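Long-range contacts in leucyl-tRNA synthetase subunit alpha (Aquifex aeolicus, PDB 3O0A), which ligates leucine to its tRNA, and whose CP1 hydrolytic domain, crystallised here alone, probably clears mischarged tRNA by editing: residues A[10-15]-A[38-43]; A[55-60]-A[139-144]; A[97-102]-A[129-134]; A[109-114]-A[122-127]. All coordinates share one frame; numbering follows the deposited sequence.

Contact 1. Residues A[10-15]-A[38-43]; sequences FYVEIE and IYIDVF
This is an antiparallel strand pairing, Phe10 to Val12 against Ile38 to Ile40, between the middle strand 6-13 of a three-stranded sheet and its outer strand 37-44. Val12 and Ile38 exchange two backbone hydrogen bonds, Val12 N to Ile38 O being 2.8 Å. At the Phe10 pair, Ile40 N gives a good bond to Phe10 O, while the return bond from Phe10 N is weak. Tyr11 and Tyr39 share one face of the sheet. Their side chains lie side by side and point the same way, with ring planes at 68°. Tyr11 CG lies between its backbone N and carbonyl carbon (chi1 52°), which leads the ring end away from strand 37-44 while CB stays on Tyr39 CD1 at 3.7 Å. Tyr39 OH is hydrogen-bonded to Glu35. The other face is apolar. Ile40 CD1 presses on Val12 CG2 at 3.5 Å, tight for two carbons, and Phe10 CE1 meets Val42 CG2 at 3.7 Å. The arrangement is a sheet-border strand pair of the editing domain, its Val12, Ile38 and Ile40 face covered by Leu64 and Leu68 of helix 64-74.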
loop_
_atom_site.group_PDB
_atom_site.type_symbol
_atom_site.label_atom_id
_atom_site.label_comp_id
_atom_site.label_asym_id
_atom_site.label_seq_id
_atom_site.Cartn_x
_atom_site.Cartn_y
_atom_site.Cartn_z
ATOM N N PHE A 10 -6.001 -4.397 3.063
ATOM C CA PHE A 10 -6.413 -3.744 1.820
ATOM C C PHE A 10 -6.974 -4.827 0.896
ATOM O O PHE A 10 -6.724 -6.010 1.114
ATOM C CB PHE A 10 -5.223 -3.011 1.186
ATOM C CG PHE A 10 -4.864 -1.741 1.909
ATOM C CD1 PHE A 10 -4.254 -1.783 3.168
ATOM C CD2 PHE A 10 -5.168 -0.502 1.347
ATOM C CE1 PHE A 10 -3.939 -0.599 3.851
ATOM C CE2 PHE A 10 -4.854 0.680 2.022
ATOM C CZ PHE A 10 -4.227 0.626 3.278
ATOM N N TYR A 11 -7.740 -4.432 -0.116
ATOM C CA TYR A 11 -8.232 -5.420 -1.072
ATOM C C TYR A 11 -8.520 -4.815 -2.423
ATOM O O TYR A 11 -8.975 -3.681 -2.527
ATOM C CB TYR A 11 -9.483 -6.140 -0.532
ATOM C CG TYR A 11 -10.591 -5.223 -0.056
ATOM C CD1 TYR A 11 -10.636 -4.785 1.273
ATOM C CD2 TYR A 11 -11.595 -4.784 -0.929
ATOM C CE1 TYR A 11 -11.651 -3.941 1.734
ATOM C CE2 TYR A 11 -12.630 -3.917 -0.477
ATOM C CZ TYR A 11 -12.641 -3.505 0.854
ATOM O OH TYR A 11 -13.633 -2.665 1.326
ATOM N N VAL A 12 -8.257 -5.592 -3.461
ATOM C CA VAL A 12 -8.663 -5.214 -4.806
ATOM C C VAL A 12 -10.045 -5.800 -5.045
ATOM O O VAL A 12 -10.228 -7.024 -4.996
ATOM C CB VAL A 12 -7.661 -5.723 -5.863
ATOM C CG1 VAL A 12 -8.147 -5.397 -7.254
ATOM C CG2 VAL A 12 -6.273 -5.130 -5.623
ATOM N N GLU A 13 -11.017 -4.915 -5.271
ATOM C CA GLU A 13 -12.365 -5.343 -5.632
ATOM C C GLU A 13 -12.392 -5.814 -7.077
ATOM O O GLU A 13 -11.857 -5.142 -7.968
ATOM C CB GLU A 13 -13.349 -4.193 -5.467
ATOM C CG GLU A 13 -13.501 -3.720 -4.036
ATOM C CD GLU A 13 -14.388 -2.500 -3.951
ATOM O OE1 GLU A 13 -15.364 -2.435 -4.728
ATOM O OE2 GLU A 13 -14.087 -1.587 -3.152
ATOM N N ILE A 14 -13.006 -6.972 -7.298
ATOM C CA ILE A 14 -13.146 -7.534 -8.645
ATOM C C ILE A 14 -14.617 -7.855 -8.898
ATOM O O ILE A 14 -15.136 -8.858 -8.395
ATOM C CB ILE A 14 -12.273 -8.806 -8.826
ATOM C CG1 ILE A 14 -10.776 -8.513 -8.609
ATOM C CG2 ILE A 14 -12.525 -9.456 -10.194
ATOM C CD1 ILE A 14 -10.161 -7.600 -9.646
ATOM N N GLU A 15 -15.255 -6.989 -9.683
ATOM C CA GLU A 15 -16.700 -7.008 -9.947
ATOM C C GLU A 15 -17.135 -8.199 -10.807
ATOM O O GLU A 15 -18.246 -8.727 -10.650
ATOM C CB GLU A 15 -17.097 -5.681 -10.611
ATOM C CG GLU A 15 -18.540 -5.568 -11.090
ATOM C CD GLU A 15 -19.542 -5.487 -9.948
ATOM O OE1 GLU A 15 -19.248 -4.817 -8.929
ATOM O OE2 GLU A 15 -20.629 -6.090 -10.075
ATOM N N ILE A 38 -9.515 -9.596 -3.857
ATOM C CA ILE A 38 -8.185 -10.176 -3.652
ATOM C C ILE A 38 -7.528 -9.365 -2.557
ATOM O O ILE A 38 -7.316 -8.171 -2.714
ATOM C CB ILE A 38 -7.313 -10.152 -4.932
ATOM C CG1 ILE A 38 -7.988 -10.961 -6.067
ATOM C CG2 ILE A 38 -5.879 -10.667 -4.627
ATOM C CD1 ILE A 38 -8.034 -12.464 -5.876
ATOM N N TYR A 39 -7.254 -9.998 -1.422
ATOM C CA TYR A 39 -6.733 -9.246 -0.282
ATOM C C TYR A 39 -5.245 -8.971 -0.400
ATOM O O TYR A 39 -4.481 -9.854 -0.793
ATOM C CB TYR A 39 -7.017 -9.987 1.019
ATOM C CG TYR A 39 -8.455 -9.838 1.470
ATOM C CD1 TYR A 39 -8.890 -8.653 2.076
ATOM C CD2 TYR A 39 -9.373 -10.865 1.297
ATOM C CE1 TYR A 39 -10.202 -8.501 2.509
ATOM C CE2 TYR A 39 -10.700 -10.717 1.728
ATOM C CZ TYR A 39 -11.101 -9.531 2.327
ATOM O OH TYR A 39 -12.397 -9.360 2.754
ATOM N N ILE A 40 -4.853 -7.757 -0.007
ATOM C CA ILE A 40 -3.440 -7.409 0.153
ATOM C C ILE A 40 -3.245 -7.004 1.601
ATOM O O ILE A 40 -3.539 -5.871 1.987
ATOM C CB ILE A 40 -3.045 -6.249 -0.786
ATOM C CG1 ILE A 40 -3.384 -6.607 -2.236
ATOM C CG2 ILE A 40 -1.558 -5.896 -0.661
ATOM C CD1 ILE A 40 -4.777 -6.234 -2.659
ATOM N N ASP A 41 -2.740 -7.931 2.398
ATOM C CA ASP A 41 -2.510 -7.637 3.807
ATOM C C ASP A 41 -1.205 -6.862 3.940
ATOM O O ASP A 41 -0.174 -7.248 3.369
ATOM C CB ASP A 41 -2.410 -8.913 4.632
ATOM C CG ASP A 41 -3.715 -9.692 4.702
ATOM O OD1 ASP A 41 -4.800 -9.117 4.451
ATOM O OD2 ASP A 41 -3.633 -10.898 5.032
ATOM N N VAL A 42 -1.250 -5.766 4.688
ATOM C CA VAL A 42 -0.048 -4.974 4.916
ATOM C C VAL A 42 0.236 -4.932 6.412
ATOM O O VAL A 42 -0.678 -4.887 7.216
ATOM C CB VAL A 42 -0.121 -3.527 4.297
ATOM C CG1 VAL A 42 -0.517 -3.560 2.815
ATOM C CG2 VAL A 42 -1.057 -2.602 5.066
ATOM N N PHE A 43 1.508 -4.973 6.782
ATOM C CA PHE A 43 1.871 -4.643 8.149
ATOM C C PHE A 43 2.340 -3.194 8.253
ATOM O O PHE A 43 3.108 -2.726 7.428
ATOM C CB PHE A 43 2.935 -5.586 8.705
ATOM C CG PHE A 43 3.429 -5.171 10.062
ATOM C CD1 PHE A 43 2.668 -5.417 11.203
ATOM C CD2 PHE A 43 4.632 -4.485 10.191
ATOM C CE1 PHE A 43 3.117 -5.001 12.460
ATOM C CE2 PHE A 43 5.085 -4.070 11.440
ATOM C CZ PHE A 43 4.323 -4.326 12.569
#

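Contact 2. Residues A[55-60]-A[139-144]; sequences FVVLAP and IMCVPA
Phe55 and Cys141 meet where strands 55-58 and 138-141 pair antiparallel, the latter forming one border of a mixed four-stranded sheet. The tight part is here. Cys141 N donates to Phe55 O at 2.8 Å. Cys141 CB sits over the centre of the Phe55 ring, a CH-pi contact 3.4 Å from the centroid. Cys141 SG lies oblique to the same ring and also touches Val57 CG2 at 3.4 Å. Phe55 CG takes the position between its backbone N and carbonyl carbon (chi1 59°), which turns the ring over this cysteine. Ala153 of helix 147-156 also packs on Phe55. Toward Ile139, which is partly exposed, the side chains are looser: Val57 CB and Ile139 CG1 are 4.2 Å apart. Two backbone hydrogen bonds join Val57 and Ile139 there, Ile139 N to Val57 O being 2.9 Å. On the other face of the pairing Val56 CG1 is 3.5 Å from Ile139 O. Back at the tight end, Pro143 CG meets the edge of the Phe55 ring, 3.5 Å from CE1.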
loop_
_atom_site.group_PDB
_atom_site.type_symbol
_atom_site.label_atom_id
_atom_site.label_comp_id
_atom_site.label_asym_id
_atom_site.label_seq_id
_atom_site.Cartn_x
_atom_site.Cartn_y
_atom_site.Cartn_z
ATOM N N PHE A 55 -1.128 5.028 -2.054
ATOM C CA PHE A 55 -0.780 3.885 -2.896
ATOM C C PHE A 55 -0.293 2.724 -2.037
ATOM O O PHE A 55 -0.050 2.892 -0.832
ATOM C CB PHE A 55 0.239 4.265 -4.009
ATOM C CG PHE A 55 1.553 4.817 -3.516
ATOM C CD1 PHE A 55 1.664 6.139 -3.071
ATOM C CD2 PHE A 55 2.708 4.042 -3.592
ATOM C CE1 PHE A 55 2.895 6.655 -2.658
ATOM C CE2 PHE A 55 3.944 4.549 -3.181
ATOM C CZ PHE A 55 4.034 5.858 -2.708
ATOM N N VAL A 56 -0.222 1.546 -2.657
ATOM C CA VAL A 56 0.249 0.327 -2.024
ATOM C C VAL A 56 1.451 -0.165 -2.811
ATOM O O VAL A 56 1.452 -0.076 -4.042
ATOM C CB VAL A 56 -0.885 -0.735 -2.024
ATOM C CG1 VAL A 56 -0.388 -2.117 -1.580
ATOM C CG2 VAL A 56 -2.043 -0.262 -1.132
ATOM N N VAL A 57 2.473 -0.664 -2.114
ATOM C CA VAL A 57 3.636 -1.251 -2.791
ATOM C C VAL A 57 3.902 -2.683 -2.321
ATOM O O VAL A 57 3.964 -2.948 -1.122
ATOM C CB VAL A 57 4.927 -0.415 -2.601
ATOM C CG1 VAL A 57 6.125 -1.162 -3.190
ATOM C CG2 VAL A 57 4.792 0.960 -3.268
ATOM N N LEU A 58 4.053 -3.599 -3.277
ATOM C CA LEU A 58 4.460 -4.965 -2.998
ATOM C C LEU A 58 5.942 -5.077 -3.287
ATOM O O LEU A 58 6.428 -4.532 -4.284
ATOM C CB LEU A 58 3.727 -5.936 -3.932
ATOM C CG LEU A 58 2.281 -6.337 -3.593
ATOM C CD1 LEU A 58 1.406 -5.174 -3.181
ATOM C CD2 LEU A 58 1.657 -7.150 -4.740
ATOM N N ALA A 59 6.666 -5.792 -2.436
ATOM C CA ALA A 59 8.031 -6.188 -2.794
ATOM C C ALA A 59 8.025 -6.946 -4.143
ATOM O O ALA A 59 7.059 -7.633 -4.481
ATOM C CB ALA A 59 8.623 -7.043 -1.716
ATOM N N PRO A 60 9.114 -6.828 -4.924
ATOM C CA PRO A 60 9.172 -7.472 -6.247
ATOM C C PRO A 60 8.912 -8.975 -6.199
ATOM O O PRO A 60 8.333 -9.526 -7.151
ATOM C CB PRO A 60 10.609 -7.213 -6.717
ATOM C CG PRO A 60 11.115 -6.096 -5.866
ATOM C CD PRO A 60 10.345 -6.088 -4.595
ATOM N N ILE A 139 3.298 -3.021 1.653
ATOM C CA ILE A 139 3.117 -1.894 2.565
ATOM C C ILE A 139 2.059 -0.932 2.035
ATOM O O ILE A 139 1.832 -0.836 0.818
ATOM C CB ILE A 139 4.463 -1.146 2.841
ATOM C CG1 ILE A 139 5.038 -0.538 1.554
ATOM C CG2 ILE A 139 5.484 -2.092 3.512
ATOM C CD1 ILE A 139 6.071 0.583 1.796
ATOM N N MET A 140 1.406 -0.228 2.956
ATOM C CA MET A 140 0.665 0.962 2.574
ATOM C C MET A 140 1.621 2.140 2.538
ATOM O O MET A 140 2.525 2.267 3.387
ATOM C CB MET A 140 -0.504 1.228 3.513
ATOM C CG MET A 140 -0.101 1.691 4.899
ATOM S SD MET A 140 -1.576 1.824 5.917
ATOM C CE MET A 140 -0.899 2.834 7.234
ATOM N N CYS A 141 1.448 2.991 1.534
ATOM C CA CYS A 141 2.363 4.098 1.363
ATOM C C CYS A 141 1.695 5.435 1.639
ATOM O O CYS A 141 0.663 5.765 1.062
ATOM C CB CYS A 141 2.994 4.050 -0.029
ATOM S SG CYS A 141 3.874 2.495 -0.324
ATOM N N VAL A 142 2.318 6.191 2.536
ATOM C CA VAL A 142 1.775 7.435 3.054
ATOM C C VAL A 142 2.882 8.483 2.853
ATOM O O VAL A 142 3.653 8.780 3.776
ATOM C CB VAL A 142 1.376 7.299 4.542
ATOM C CG1 VAL A 142 0.735 8.597 5.080
ATOM C CG2 VAL A 142 0.422 6.102 4.733
ATOM N N PRO A 143 2.981 9.030 1.629
ATOM C CA PRO A 143 4.081 9.953 1.335
ATOM C C PRO A 143 4.150 11.181 2.240
ATOM O O PRO A 143 5.239 11.712 2.448
ATOM C CB PRO A 143 3.829 10.396 -0.112
ATOM C CG PRO A 143 2.780 9.535 -0.643
ATOM C CD PRO A 143 2.097 8.806 0.470
ATOM N N ALA A 144 3.010 11.630 2.764
ATOM C CA ALA A 144 3.005 12.760 3.699
ATOM C C ALA A 144 3.810 12.491 4.976
ATOM O O ALA A 144 4.313 13.429 5.597
ATOM C CB ALA A 144 1.575 13.162 4.044
#

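Contact 3. Residues A[97-102]-A[129-134]; sequences ERTMEE and YVLYEY
Arg98 reaches across to the loop residues Val130 and Leu131, and the polar part of the contact comes first. The guanidinium presents an edge to Val130 O, which lies in its plane, 2.9 Å from NH2. One water links the two segments: Tyr132 N donates to it at 2.8 Å, and Arg98 NH2 donates more weakly at 3.0 Å. The arginine has further partners outside the segments, a salt bridge from NH1 to Glu61 and a hydrogen bond from NE to Asn128 O. A bend at chi3 (47°) in an otherwise extended chain turns the group to these partners. The contact thus joins the end of helix 95-99 to the loop between strands 121-127 and 138-141. The water-bound Tyr132 belongs to a type I beta turn in this loop, Leu131 to Tyr134, closed by a hydrogen bond from Tyr134 N to Leu131 O. A methionine in place of Arg98 would probably leave Glu61 without its salt-bridge mate and Asn128 O without its donor. Apolar contacts are fewer. Leu131 CD2 lies over one face of the guanidinium, 3.7 Å from Arg98 NH2, and approaches Thr99 CG2 only at 4.5 Å. Between the backbones, Tyr129 CA makes a CA-H...O contact of 3.6 Å with Arg98 O.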
loop_
_atom_site.group_PDB
_atom_site.type_symbol
_atom_site.label_atom_id
_atom_site.label_comp_id
_atom_site.label_asym_id
_atom_site.label_seq_id
_atom_site.Cartn_x
_atom_site.Cartn_y
_atom_site.Cartn_z
ATOM N N GLU A 97 21.946 -2.459 -3.002
ATOM C CA GLU A 97 21.594 -1.927 -4.339
ATOM C C GLU A 97 20.119 -1.556 -4.523
ATOM O O GLU A 97 19.778 -0.853 -5.484
ATOM C CB GLU A 97 22.000 -2.919 -5.432
ATOM C CG GLU A 97 23.508 -3.080 -5.535
ATOM C CD GLU A 97 23.956 -4.311 -6.310
ATOM O OE1 GLU A 97 23.118 -5.202 -6.597
ATOM O OE2 GLU A 97 25.163 -4.386 -6.613
ATOM N N ARG A 98 19.247 -2.072 -3.657
ATOM C CA ARG A 98 17.810 -1.804 -3.746
ATOM C C ARG A 98 17.341 -0.696 -2.812
ATOM O O ARG A 98 16.184 -0.233 -2.914
ATOM C CB ARG A 98 17.012 -3.085 -3.460
ATOM C CG ARG A 98 17.066 -4.073 -4.624
ATOM C CD ARG A 98 16.389 -5.368 -4.295
ATOM N NE ARG A 98 15.082 -5.103 -3.687
ATOM C CZ ARG A 98 14.154 -6.018 -3.448
ATOM N NH1 ARG A 98 14.362 -7.288 -3.787
ATOM N NH2 ARG A 98 13.016 -5.654 -2.854
ATOM N N THR A 99 18.212 -0.329 -1.876
ATOM C CA THR A 99 17.867 0.592 -0.788
ATOM C C THR A 99 18.816 1.791 -0.700
ATOM O O THR A 99 18.516 2.775 -0.019
ATOM C CB THR A 99 17.865 -0.122 0.577
ATOM O OG1 THR A 99 19.166 -0.655 0.820
ATOM C CG2 THR A 99 16.835 -1.260 0.608
ATOM N N MET A 100 19.978 1.700 -1.344
ATOM C CA MET A 100 20.839 2.883 -1.476
ATOM C C MET A 100 20.203 3.777 -2.524
ATOM O O MET A 100 20.557 3.748 -3.701
ATOM C CB MET A 100 22.301 2.539 -1.790
ATOM C CG MET A 100 23.174 2.539 -0.545
ATOM S SD MET A 100 24.887 2.104 -0.819
ATOM C CE MET A 100 25.595 3.721 -1.138
ATOM N N GLU A 101 19.250 4.565 -2.038
ATOM C CA GLU A 101 18.228 5.242 -2.829
ATOM C C GLU A 101 18.690 6.581 -3.406
ATOM O O GLU A 101 18.592 7.615 -2.744
ATOM C CB GLU A 101 17.014 5.490 -1.929
ATOM C CG GLU A 101 17.409 5.832 -0.488
ATOM C CD GLU A 101 16.390 6.689 0.225
ATOM O OE1 GLU A 101 15.287 6.186 0.509
ATOM O OE2 GLU A 101 16.707 7.864 0.517
ATOM N N GLU A 102 19.185 6.556 -4.637
ATOM C CA GLU A 102 19.430 7.787 -5.375
ATOM C C GLU A 102 18.548 7.820 -6.629
ATOM O O GLU A 102 18.658 8.729 -7.458
ATOM C CB GLU A 102 20.919 7.932 -5.718
ATOM C CG GLU A 102 21.447 9.369 -5.637
ATOM C CD GLU A 102 21.757 9.834 -4.214
ATOM O OE1 GLU A 102 21.164 9.306 -3.246
ATOM O OE2 GLU A 102 22.598 10.746 -4.064
ATOM N N TYR A 129 12.561 -0.573 -3.085
ATOM C CA TYR A 129 12.848 -0.189 -1.694
ATOM C C TYR A 129 12.045 -0.967 -0.640
ATOM O O TYR A 129 12.329 -0.883 0.561
ATOM C CB TYR A 129 12.708 1.335 -1.517
ATOM C CG TYR A 129 11.286 1.870 -1.427
ATOM C CD1 TYR A 129 10.528 2.123 -2.581
ATOM C CD2 TYR A 129 10.710 2.164 -0.191
ATOM C CE1 TYR A 129 9.215 2.624 -2.499
ATOM C CE2 TYR A 129 9.395 2.664 -0.099
ATOM C CZ TYR A 129 8.663 2.902 -1.246
ATOM O OH TYR A 129 7.381 3.405 -1.146
ATOM N N VAL A 130 11.053 -1.727 -1.098
ATOM C CA VAL A 130 10.219 -2.509 -0.223
ATOM C C VAL A 130 10.746 -3.937 -0.232
ATOM O O VAL A 130 10.779 -4.589 -1.274
ATOM C CB VAL A 130 8.724 -2.419 -0.657
ATOM C CG1 VAL A 130 7.864 -3.391 0.138
ATOM C CG2 VAL A 130 8.231 -0.993 -0.463
ATOM N N LEU A 131 11.190 -4.396 0.934
ATOM C CA LEU A 131 11.777 -5.727 1.040
ATOM C C LEU A 131 10.704 -6.737 1.407
ATOM O O LEU A 131 9.873 -6.475 2.274
ATOM C CB LEU A 131 12.916 -5.740 2.067
ATOM C CG LEU A 131 14.117 -4.837 1.735
ATOM C CD1 LEU A 131 15.187 -4.894 2.841
ATOM C CD2 LEU A 131 14.726 -5.186 0.375
ATOM N N TYR A 132 10.740 -7.901 0.760
ATOM C CA TYR A 132 9.762 -8.947 1.041
ATOM C C TYR A 132 9.766 -9.362 2.518
ATOM O O TYR A 132 8.735 -9.747 3.066
ATOM C CB TYR A 132 9.968 -10.155 0.116
ATOM C CG TYR A 132 8.871 -11.193 0.242
ATOM C CD1 TYR A 132 7.543 -10.866 -0.037
ATOM C CD2 TYR A 132 9.155 -12.487 0.656
ATOM C CE1 TYR A 132 6.528 -11.810 0.085
ATOM C CE2 TYR A 132 8.142 -13.444 0.782
ATOM C CZ TYR A 132 6.837 -13.093 0.491
ATOM O OH TYR A 132 5.837 -14.034 0.618
ATOM N N GLU A 133 10.933 -9.250 3.151
ATOM C CA GLU A 133 11.135 -9.690 4.528
ATOM C C GLU A 133 10.525 -8.757 5.573
ATOM O O GLU A 133 10.343 -9.156 6.729
ATOM C CB GLU A 133 12.637 -9.869 4.807
ATOM C CG GLU A 133 13.316 -10.950 3.950
ATOM C CD GLU A 133 13.493 -10.556 2.482
ATOM O OE1 GLU A 133 13.642 -9.352 2.187
ATOM O OE2 GLU A 133 13.475 -11.462 1.614
ATOM N N TYR A 134 10.241 -7.515 5.191
ATOM C CA TYR A 134 9.572 -6.608 6.115
ATOM C C TYR A 134 8.089 -6.924 6.157
ATOM O O TYR A 134 7.413 -6.854 5.124
ATOM C CB TYR A 134 9.730 -5.134 5.740
ATOM C CG TYR A 134 8.922 -4.252 6.688
ATOM C CD1 TYR A 134 9.356 -4.025 7.994
ATOM C CD2 TYR A 134 7.696 -3.699 6.293
ATOM C CE1 TYR A 134 8.611 -3.242 8.878
ATOM C CE2 TYR A 134 6.941 -2.916 7.168
ATOM C CZ TYR A 134 7.412 -2.689 8.455
ATOM O OH TYR A 134 6.679 -1.915 9.337
HETATM O O HOH W 1 12.658 -8.200 -1.236
#

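Contact 4. Residues A[109-114]-A[122-127]; sequences LGVYAT and IPVWSA
The Tyr112 ring meets Pro123 obliquely, with CE2 3.8 Å from Pro123 CB and CD2 3.5 Å from Pro123 N. The second ring, that of Trp125, has Pro123 O at its edge, in plane. It also meets the rings of Phe108 and Tyr156. Away from these rings the contact is aliphatic. Val124 is the centre: its CG2 touches Ala113 CB at 3.8 Å, its CB touches Val111 CG2, and its CG1 lies 4.0 Å from Leu109 CD1. CG1 stands anti to the backbone N (chi1 -172°), which leaves CG2 on the side of Val111 and Ala113. Leu109 CB and CG sit close to Val124 O, and its CD2 comes within 4.2 Å of Ser126 CB. An alanine at Leu109 is likely to open a gap beside Val124 CG1 and Ser126, and to remove the contact with Leu68 of helix 64-74. Four backbone hydrogen bonds join the segments. Ala113 and Ile122 exchange two of them, Val124 N donates to Val111 O at 3.0 Å, and Leu109 N donates to Val124 O. Between the last two the chain turns a corner at Gly110. Its phi is positive (84°), where a beta carbon would jam against the carbonyl O of Leu109. The arrangement is a beta hairpin of strands 106-114 and 121-127, with its first strand interrupted.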
loop_
_atom_site.group_PDB
_atom_site.type_symbol
_atom_site.label_atom_id
_atom_site.label_comp_id
_atom_site.label_asym_id
_atom_site.label_seq_id
_atom_site.Cartn_x
_atom_site.Cartn_y
_atom_site.Cartn_z
ATOM N N LEU A 109 1.141 -1.881 -11.210
ATOM C CA LEU A 109 0.539 -3.187 -11.498
ATOM C C LEU A 109 -0.822 -3.125 -12.203
ATOM O O LEU A 109 -1.356 -4.155 -12.623
ATOM C CB LEU A 109 0.457 -4.026 -10.212
ATOM C CG LEU A 109 1.781 -4.224 -9.456
ATOM C CD1 LEU A 109 1.558 -5.209 -8.275
ATOM C CD2 LEU A 109 2.962 -4.674 -10.364
ATOM N N GLY A 110 -1.381 -1.923 -12.340
ATOM C CA GLY A 110 -2.599 -1.738 -13.119
ATOM C C GLY A 110 -3.893 -2.011 -12.370
ATOM O O GLY A 110 -4.963 -2.076 -12.975
ATOM N N VAL A 111 -3.807 -2.177 -11.054
ATOM C CA VAL A 111 -5.011 -2.379 -10.245
ATOM C C VAL A 111 -5.043 -1.355 -9.126
ATOM O O VAL A 111 -4.008 -0.780 -8.776
ATOM C CB VAL A 111 -5.086 -3.812 -9.646
ATOM C CG1 VAL A 111 -5.196 -4.855 -10.786
ATOM C CG2 VAL A 111 -3.872 -4.117 -8.744
ATOM N N TYR A 112 -6.234 -1.158 -8.568
ATOM C CA TYR A 112 -6.427 -0.240 -7.451
ATOM C C TYR A 112 -6.992 -0.986 -6.252
ATOM O O TYR A 112 -7.991 -1.718 -6.358
ATOM C CB TYR A 112 -7.364 0.888 -7.869
ATOM C CG TYR A 112 -6.790 1.718 -8.988
ATOM C CD1 TYR A 112 -6.885 1.300 -10.318
ATOM C CD2 TYR A 112 -6.126 2.912 -8.714
ATOM C CE1 TYR A 112 -6.330 2.066 -11.353
ATOM C CE2 TYR A 112 -5.594 3.683 -9.732
ATOM C CZ TYR A 112 -5.687 3.254 -11.038
ATOM O OH TYR A 112 -5.153 4.030 -12.039
ATOM N N ALA A 113 -6.328 -0.822 -5.122
ATOM C CA ALA A 113 -6.770 -1.447 -3.886
ATOM C C ALA A 113 -7.713 -0.486 -3.172
ATOM O O ALA A 113 -7.496 0.725 -3.160
ATOM C CB ALA A 113 -5.569 -1.738 -3.007
ATOM N N THR A 114 -8.754 -1.039 -2.565
ATOM C CA THR A 114 -9.628 -0.254 -1.724
ATOM C C THR A 114 -8.996 -0.143 -0.351
ATOM O O THR A 114 -8.578 -1.140 0.246
ATOM C CB THR A 114 -11.017 -0.893 -1.635
ATOM O OG1 THR A 114 -11.553 -1.014 -2.959
ATOM C CG2 THR A 114 -11.948 -0.047 -0.769
ATOM N N ILE A 122 -6.794 3.173 -4.461
ATOM C CA ILE A 122 -5.419 3.656 -4.557
ATOM C C ILE A 122 -4.566 2.664 -5.368
ATOM O O ILE A 122 -4.753 1.455 -5.244
ATOM C CB ILE A 122 -4.808 3.963 -3.153
ATOM C CG1 ILE A 122 -4.803 2.728 -2.250
ATOM C CG2 ILE A 122 -5.568 5.119 -2.463
ATOM C CD1 ILE A 122 -4.017 2.940 -0.954
ATOM N N PRO A 123 -3.655 3.175 -6.227
ATOM C CA PRO A 123 -2.929 2.295 -7.149
ATOM C C PRO A 123 -1.925 1.370 -6.463
ATOM O O PRO A 123 -1.282 1.756 -5.480
ATOM C CB PRO A 123 -2.211 3.281 -8.079
ATOM C CG PRO A 123 -2.029 4.500 -7.246
ATOM C CD PRO A 123 -3.254 4.586 -6.395
ATOM N N VAL A 124 -1.813 0.148 -6.983
ATOM C CA VAL A 124 -0.866 -0.830 -6.474
ATOM C C VAL A 124 0.353 -0.904 -7.385
ATOM O O VAL A 124 0.218 -1.145 -8.585
ATOM C CB VAL A 124 -1.500 -2.219 -6.323
ATOM C CG1 VAL A 124 -0.529 -3.175 -5.604
ATOM C CG2 VAL A 124 -2.808 -2.119 -5.548
ATOM N N TRP A 125 1.518 -0.695 -6.775
ATOM C CA TRP A 125 2.829 -0.703 -7.418
ATOM C C TRP A 125 3.716 -1.813 -6.842
ATOM O O TRP A 125 3.409 -2.393 -5.795
ATOM C CB TRP A 125 3.500 0.651 -7.162
ATOM C CG TRP A 125 2.933 1.759 -7.956
ATOM C CD1 TRP A 125 1.683 2.317 -7.846
ATOM C CD2 TRP A 125 3.600 2.465 -8.995
ATOM N NE1 TRP A 125 1.534 3.329 -8.772
ATOM C CE2 TRP A 125 2.695 3.437 -9.492
ATOM C CE3 TRP A 125 4.873 2.365 -9.569
ATOM C CZ2 TRP A 125 3.032 4.308 -10.526
ATOM C CZ3 TRP A 125 5.204 3.228 -10.611
ATOM C CH2 TRP A 125 4.286 4.181 -11.079
ATOM N N SER A 126 4.799 -2.136 -7.546
ATOM C CA SER A 126 5.906 -2.880 -6.946
ATOM C C SER A 126 7.116 -1.962 -6.991
ATOM O O SER A 126 7.245 -1.159 -7.921
ATOM C CB SER A 126 6.185 -4.181 -7.698
ATOM O OG SER A 126 7.160 -4.976 -7.041
ATOM N N ALA A 127 7.981 -2.055 -5.981
ATOM C CA ALA A 127 9.169 -1.174 -5.909
ATOM C C ALA A 127 10.380 -1.808 -5.239
ATOM O O ALA A 127 10.235 -2.715 -4.422
ATOM C CB ALA A 127 8.817 0.155 -5.240
#

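Contacts 2 and 4 belong to one mixed sheet, their centres about 9 Å apart. Strand 55-58 runs parallel to strand 121-127, and Val56 O accepts from Trp125 N at 2.8 Å. Contact 1 lies in the other main sheet, its centre about 10 Å from that of contact 4. The two sheets are tied where Thr114 N reaches Tyr11 O at 2.7 Å. Contact 3 is peripheral, its centre about 15 Å from the centre of the chain. It sits beyond contact 2, with Arg98 NH2 3.2 Å from Pro60 CD. Its centre is about 23 Å from that of contact 1, on the opposite side of the chain's centre. Along the chain contact 4 lies inside the loop closed by contact 3, which lies inside that closed by contact 2.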